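PDB 6MLY: bifunctional GH43-CE protein from Bacteroides eggerthii, which probably degrades arabinoxylans, joining a family 43 glycoside hydrolase module, probably a beta-xylosidase, to a carbohydrate esterase module. Local coordinates for residues 39-44 with 59-64; 524-529 with 659-664. One frame throughout, in Å; residues are numbered along the deposited sequence.

Contact 1 (39-44 with 59-64); sequences GDTYYM and KSNDLV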
# COMPACT_ATOMS: atom_id res chain seq x y z
N GLY A 39 -9.10 -16.89 -35.79
CA GLY A 39 -8.73 -16.05 -36.90
C GLY A 39 -7.60 -15.13 -36.50
O GLY A 39 -6.51 -15.60 -36.18
N ASP A 40 -7.90 -13.82 -36.49
CA ASP A 40 -6.96 -12.74 -36.17
C ASP A 40 -7.16 -12.28 -34.71
O ASP A 40 -6.36 -11.49 -34.20
CB ASP A 40 -7.14 -11.57 -37.14
CG ASP A 40 -6.61 -11.84 -38.55
OD1 ASP A 40 -7.43 -11.82 -39.51
OD2 ASP A 40 -5.39 -12.07 -38.68
N THR A 41 -8.21 -12.79 -34.06
CA THR A 41 -8.59 -12.40 -32.70
C THR A 41 -8.02 -13.40 -31.68
O THR A 41 -7.83 -14.57 -32.00
CB THR A 41 -10.11 -12.35 -32.54
OG1 THR A 41 -10.65 -11.63 -33.65
CG2 THR A 41 -10.55 -11.73 -31.24
N TYR A 42 -7.78 -12.93 -30.46
CA TYR A 42 -7.45 -13.77 -29.31
C TYR A 42 -8.51 -13.55 -28.23
O TYR A 42 -9.03 -12.45 -28.09
CB TYR A 42 -6.06 -13.47 -28.78
CG TYR A 42 -4.92 -13.75 -29.72
CD1 TYR A 42 -4.42 -12.76 -30.55
CD2 TYR A 42 -4.33 -15.01 -29.79
CE1 TYR A 42 -3.37 -13.01 -31.43
CE2 TYR A 42 -3.28 -15.27 -30.65
CZ TYR A 42 -2.80 -14.27 -31.48
OH TYR A 42 -1.77 -14.51 -32.33
N TYR A 43 -8.84 -14.61 -27.48
CA TYR A 43 -9.80 -14.52 -26.40
C TYR A 43 -9.25 -15.26 -25.18
O TYR A 43 -8.44 -16.17 -25.30
CB TYR A 43 -11.15 -15.10 -26.81
CG TYR A 43 -11.96 -14.20 -27.72
CD1 TYR A 43 -12.49 -13.01 -27.25
CD2 TYR A 43 -12.20 -14.55 -29.04
CE1 TYR A 43 -13.24 -12.19 -28.07
CE2 TYR A 43 -12.95 -13.74 -29.87
CZ TYR A 43 -13.47 -12.55 -29.38
OH TYR A 43 -14.20 -11.74 -30.20
N MET A 44 -9.74 -14.85 -24.00
CA MET A 44 -9.20 -15.32 -22.74
C MET A 44 -10.24 -15.10 -21.63
O MET A 44 -10.65 -13.97 -21.37
CB MET A 44 -7.91 -14.57 -22.40
CG MET A 44 -7.46 -14.73 -20.96
SD MET A 44 -6.62 -13.26 -20.34
CE MET A 44 -7.47 -13.05 -18.79
N LYS A 59 -10.47 -9.71 -24.75
CA LYS A 59 -10.15 -9.79 -26.17
C LYS A 59 -8.78 -9.14 -26.41
O LYS A 59 -8.42 -8.18 -25.73
CB LYS A 59 -11.25 -9.10 -26.98
CG LYS A 59 -10.94 -8.84 -28.45
CD LYS A 59 -12.00 -8.02 -29.15
CE LYS A 59 -11.83 -7.99 -30.66
NZ LYS A 59 -13.13 -7.95 -31.37
N SER A 60 -8.03 -9.67 -27.39
CA SER A 60 -6.80 -9.05 -27.89
C SER A 60 -6.64 -9.36 -29.38
O SER A 60 -7.29 -10.24 -29.90
CB SER A 60 -5.59 -9.49 -27.11
OG SER A 60 -4.43 -8.77 -27.50
N ASN A 61 -5.77 -8.59 -30.05
CA ASN A 61 -5.48 -8.76 -31.47
C ASN A 61 -3.98 -9.06 -31.68
O ASN A 61 -3.59 -9.46 -32.78
CB ASN A 61 -5.92 -7.53 -32.28
CG ASN A 61 -7.36 -7.60 -32.72
OD1 ASN A 61 -7.74 -8.49 -33.48
ND2 ASN A 61 -8.17 -6.65 -32.27
N ASP A 62 -3.17 -8.87 -30.63
CA ASP A 62 -1.70 -8.91 -30.76
C ASP A 62 -1.05 -9.75 -29.64
O ASP A 62 0.17 -9.87 -29.62
CB ASP A 62 -1.14 -7.49 -30.79
CG ASP A 62 -1.57 -6.57 -29.66
OD1 ASP A 62 -2.08 -7.07 -28.64
OD2 ASP A 62 -1.39 -5.34 -29.80
N LEU A 63 -1.86 -10.33 -28.73
CA LEU A 63 -1.39 -11.03 -27.49
C LEU A 63 -0.79 -10.05 -26.47
O LEU A 63 -0.26 -10.50 -25.45
CB LEU A 63 -0.37 -12.11 -27.84
CG LEU A 63 -0.90 -13.36 -28.53
CD1 LEU A 63 0.24 -14.17 -29.12
CD2 LEU A 63 -1.71 -14.22 -27.57
N VAL A 64 -0.88 -8.74 -26.72
CA VAL A 64 -0.16 -7.72 -25.92
C VAL A 64 -1.17 -6.74 -25.32
O VAL A 64 -1.18 -6.52 -24.11
CB VAL A 64 0.90 -6.99 -26.77
CG1 VAL A 64 1.68 -5.97 -25.96
CG2 VAL A 64 1.86 -7.95 -27.45
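Y42 and S60 form a hydrogen-bonded antiparallel pair: Y42 N donates to S60 O at 2.8 Å, S60 N returns to Y42 O at 3.0 Å, and the next pair, Y43 with K59, is non-hydrogen-bonded. Beyond S60 the second strand ends, and the turn that follows folds L63 back over the Y42 ring. L63 crosses one face of that ring with its CG over the centre: L63 CG stands 3.7 Å from the centroid of the Y42 ring, 13° off its normal, a CH-pi contact. L63 CD2 reaches Y42 CD2 at 3.5 Å, while L63 CD1 spreads toward the phenol end. At the edge of the same ring, near its plane, lie the carbonyl oxygens of S60 and N61. Y42 CG stands anti to its own carbonyl carbon (chi1 -64°), which holds the ring where L63 can cross its face. Cutting Y42 back to an alanine is likely to leave L63 without the aromatic face it rests on and to open a gap beside the turn. The turn is tied internally by an Asx turn, V64 N to D62 OD1 at 2.8 Å, and by weak bonds from the D62 and L63 amides to S60 OG; D62 OD1 also accepts from N65 N, and S60 OG bonds N65 O. On the face carrying Y43 and K59, the two side chains run side by side, with K59 CB 3.8 Å from Y43 CE1. Their polar ends share E128, whose OE1 is hydrogen-bonded to Y43 OH and forms a salt bridge with K59 NZ. Both strands are central in a four-stranded antiparallel sheet, consistent with one blade of the family 43 beta-propeller: strand 34-38 flanks 41-45, and strand 66-71 flanks 56-60, with W66 against S60.

Contact 2 (524-529 with 659-664); sequences YADDKL and VGLYPS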
# COMPACT_ATOMS: atom_id res chain seq x y z
N TYR A 524 17.47 2.51 6.99
CA TYR A 524 18.65 3.38 6.83
C TYR A 524 19.92 2.64 7.25
O TYR A 524 21.02 3.05 6.88
CB TYR A 524 18.45 4.72 7.56
CG TYR A 524 18.20 4.65 9.04
CD1 TYR A 524 19.23 4.43 9.94
CD2 TYR A 524 16.93 4.85 9.56
CE1 TYR A 524 19.01 4.39 11.30
CE2 TYR A 524 16.69 4.82 10.92
CZ TYR A 524 17.74 4.59 11.80
OH TYR A 524 17.50 4.55 13.15
N ALA A 525 19.76 1.56 8.03
CA ALA A 525 20.77 0.52 8.19
C ALA A 525 20.38 -0.67 7.30
O ALA A 525 19.31 -0.64 6.69
CB ALA A 525 20.88 0.12 9.64
N ASP A 526 21.23 -1.70 7.25
CA ASP A 526 20.96 -2.91 6.45
C ASP A 526 20.39 -4.00 7.36
O ASP A 526 21.00 -5.06 7.55
CB ASP A 526 22.22 -3.36 5.69
CG ASP A 526 21.98 -4.37 4.57
OD1 ASP A 526 20.98 -4.21 3.83
OD2 ASP A 526 22.79 -5.31 4.43
N ASP A 527 19.20 -3.73 7.92
CA ASP A 527 18.52 -4.64 8.83
C ASP A 527 17.01 -4.44 8.70
O ASP A 527 16.56 -3.51 8.03
CB ASP A 527 18.99 -4.44 10.28
CG ASP A 527 18.85 -3.02 10.80
OD1 ASP A 527 17.87 -2.33 10.42
OD2 ASP A 527 19.73 -2.60 11.60
N LYS A 528 16.24 -5.34 9.33
CA LYS A 528 14.77 -5.34 9.29
C LYS A 528 14.23 -4.62 10.54
O LYS A 528 13.07 -4.19 10.55
CB LYS A 528 14.24 -6.77 9.17
N LEU A 529 15.07 -4.48 11.57
CA LEU A 529 14.68 -3.85 12.84
C LEU A 529 13.93 -2.54 12.57
O LEU A 529 14.34 -1.75 11.71
CB LEU A 529 15.93 -3.60 13.69
CG LEU A 529 16.54 -4.84 14.34
CD1 LEU A 529 17.93 -4.53 14.89
CD2 LEU A 529 15.63 -5.38 15.43
N VAL A 659 26.39 1.72 12.50
CA VAL A 659 25.05 1.17 12.37
C VAL A 659 24.83 0.74 10.92
O VAL A 659 24.62 -0.44 10.64
CB VAL A 659 23.99 2.16 12.89
CG1 VAL A 659 22.58 1.66 12.67
CG2 VAL A 659 24.22 2.50 14.36
N GLY A 660 24.91 1.70 9.98
CA GLY A 660 24.57 1.46 8.57
C GLY A 660 25.74 0.91 7.77
O GLY A 660 26.61 0.22 8.31
N LEU A 661 25.74 1.21 6.46
CA LEU A 661 26.82 0.81 5.56
C LEU A 661 27.39 2.05 4.84
O LEU A 661 28.04 1.92 3.81
CB LEU A 661 26.29 -0.20 4.53
CG LEU A 661 25.55 -1.42 5.08
CD1 LEU A 661 24.98 -2.24 3.94
CD2 LEU A 661 26.45 -2.28 5.96
N TYR A 662 27.17 3.24 5.40
CA TYR A 662 27.64 4.48 4.80
C TYR A 662 28.45 5.27 5.82
O TYR A 662 28.10 6.40 6.14
CB TYR A 662 26.45 5.26 4.24
CG TYR A 662 25.51 4.46 3.38
CD1 TYR A 662 24.34 3.91 3.90
CD2 TYR A 662 25.78 4.24 2.04
CE1 TYR A 662 23.47 3.18 3.11
CE2 TYR A 662 24.92 3.51 1.24
CZ TYR A 662 23.75 2.98 1.77
OH TYR A 662 22.91 2.25 0.99
N PRO A 663 29.56 4.71 6.36
CA PRO A 663 30.38 5.41 7.35
C PRO A 663 31.26 6.52 6.74
O PRO A 663 31.71 7.41 7.44
CB PRO A 663 31.26 4.30 7.93
CG PRO A 663 31.41 3.31 6.79
CD PRO A 663 30.10 3.38 6.03
N SER A 664 31.50 6.41 5.43
CA SER A 664 32.21 7.38 4.58
C SER A 664 31.61 8.79 4.72
O SER A 664 32.34 9.78 4.73
CB SER A 664 32.17 6.89 3.14
OG SER A 664 32.73 7.83 2.23
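A525 and G660 meet backbone to backbone, A525 CA lying 3.9 Å from G660 CA where two irregular loops brush past each other. G660 has no side chain to hold the chains apart. Y524 O also lies near the crossing, 4.2 Å from G660 CA. No hydrogen bond crosses between the segments, so van der Waals packing carries the contact.

The apolar contacts flank this crossing. Toward the start of 659-664, A525 CB touches V659 CG1 at 3.8 Å; the rotation of V659 that sets CG1 anti to the backbone N (chi1 176°) directs this methyl at A525. Further along, L661 lays one methyl against an acidic side chain: L661 CD1 sits 3.5 Å from D526 CB, the two side chains crossing at a slant. L661 CD1 thus meets the aliphatic root of D526.

The aromatic groups play a looser part. Y662 offers the edge of its ring to the backbone of the other loop, with Y662 CE1 4.5 Å from Y524 O. The Y524 ring packs on D600 and F607 of helix 596-610, and its hydroxyl is hydrogen-bonded to N585 O. V659 rests on A603 and Y662 on A610, so both loops lie along the same helix. All belong to the esterase module, consistent with an alpha/beta-hydrolase fold, 524-529 following strand 518-523 of its mixed sheet.

In the first loop D527 OD2 bonds H532 ND1, and the bond from D527 N to A525 O is weak. Only 233 Å² is buried between the segments, and D526 and L661 are exposed. The contact is thus small and mostly apolar, without direction-setting bonds, and the mutual placement of the loops probably owes much to the helix on which both rest.

Overall arrangement
The two contacts belong to different modules and do not touch: their centres are 49 Å apart and their nearest atoms about 35 Å. They follow in series along the chain, contact 1 in the family 43 region and contact 2 in the esterase region, with the concanavalin A-like domain between them in sequence. Contact 1 joins neighbouring strands of one sheet, whereas contact 2 brings together loops 130 residues apart. Both lie away from the known or predicted sites. In the family 43 module D143 is predicted to tune the pKa of the proton donor E200, which is not modelled; in the esterase module T639, Y720, D722 and D725 bind a sodium ion.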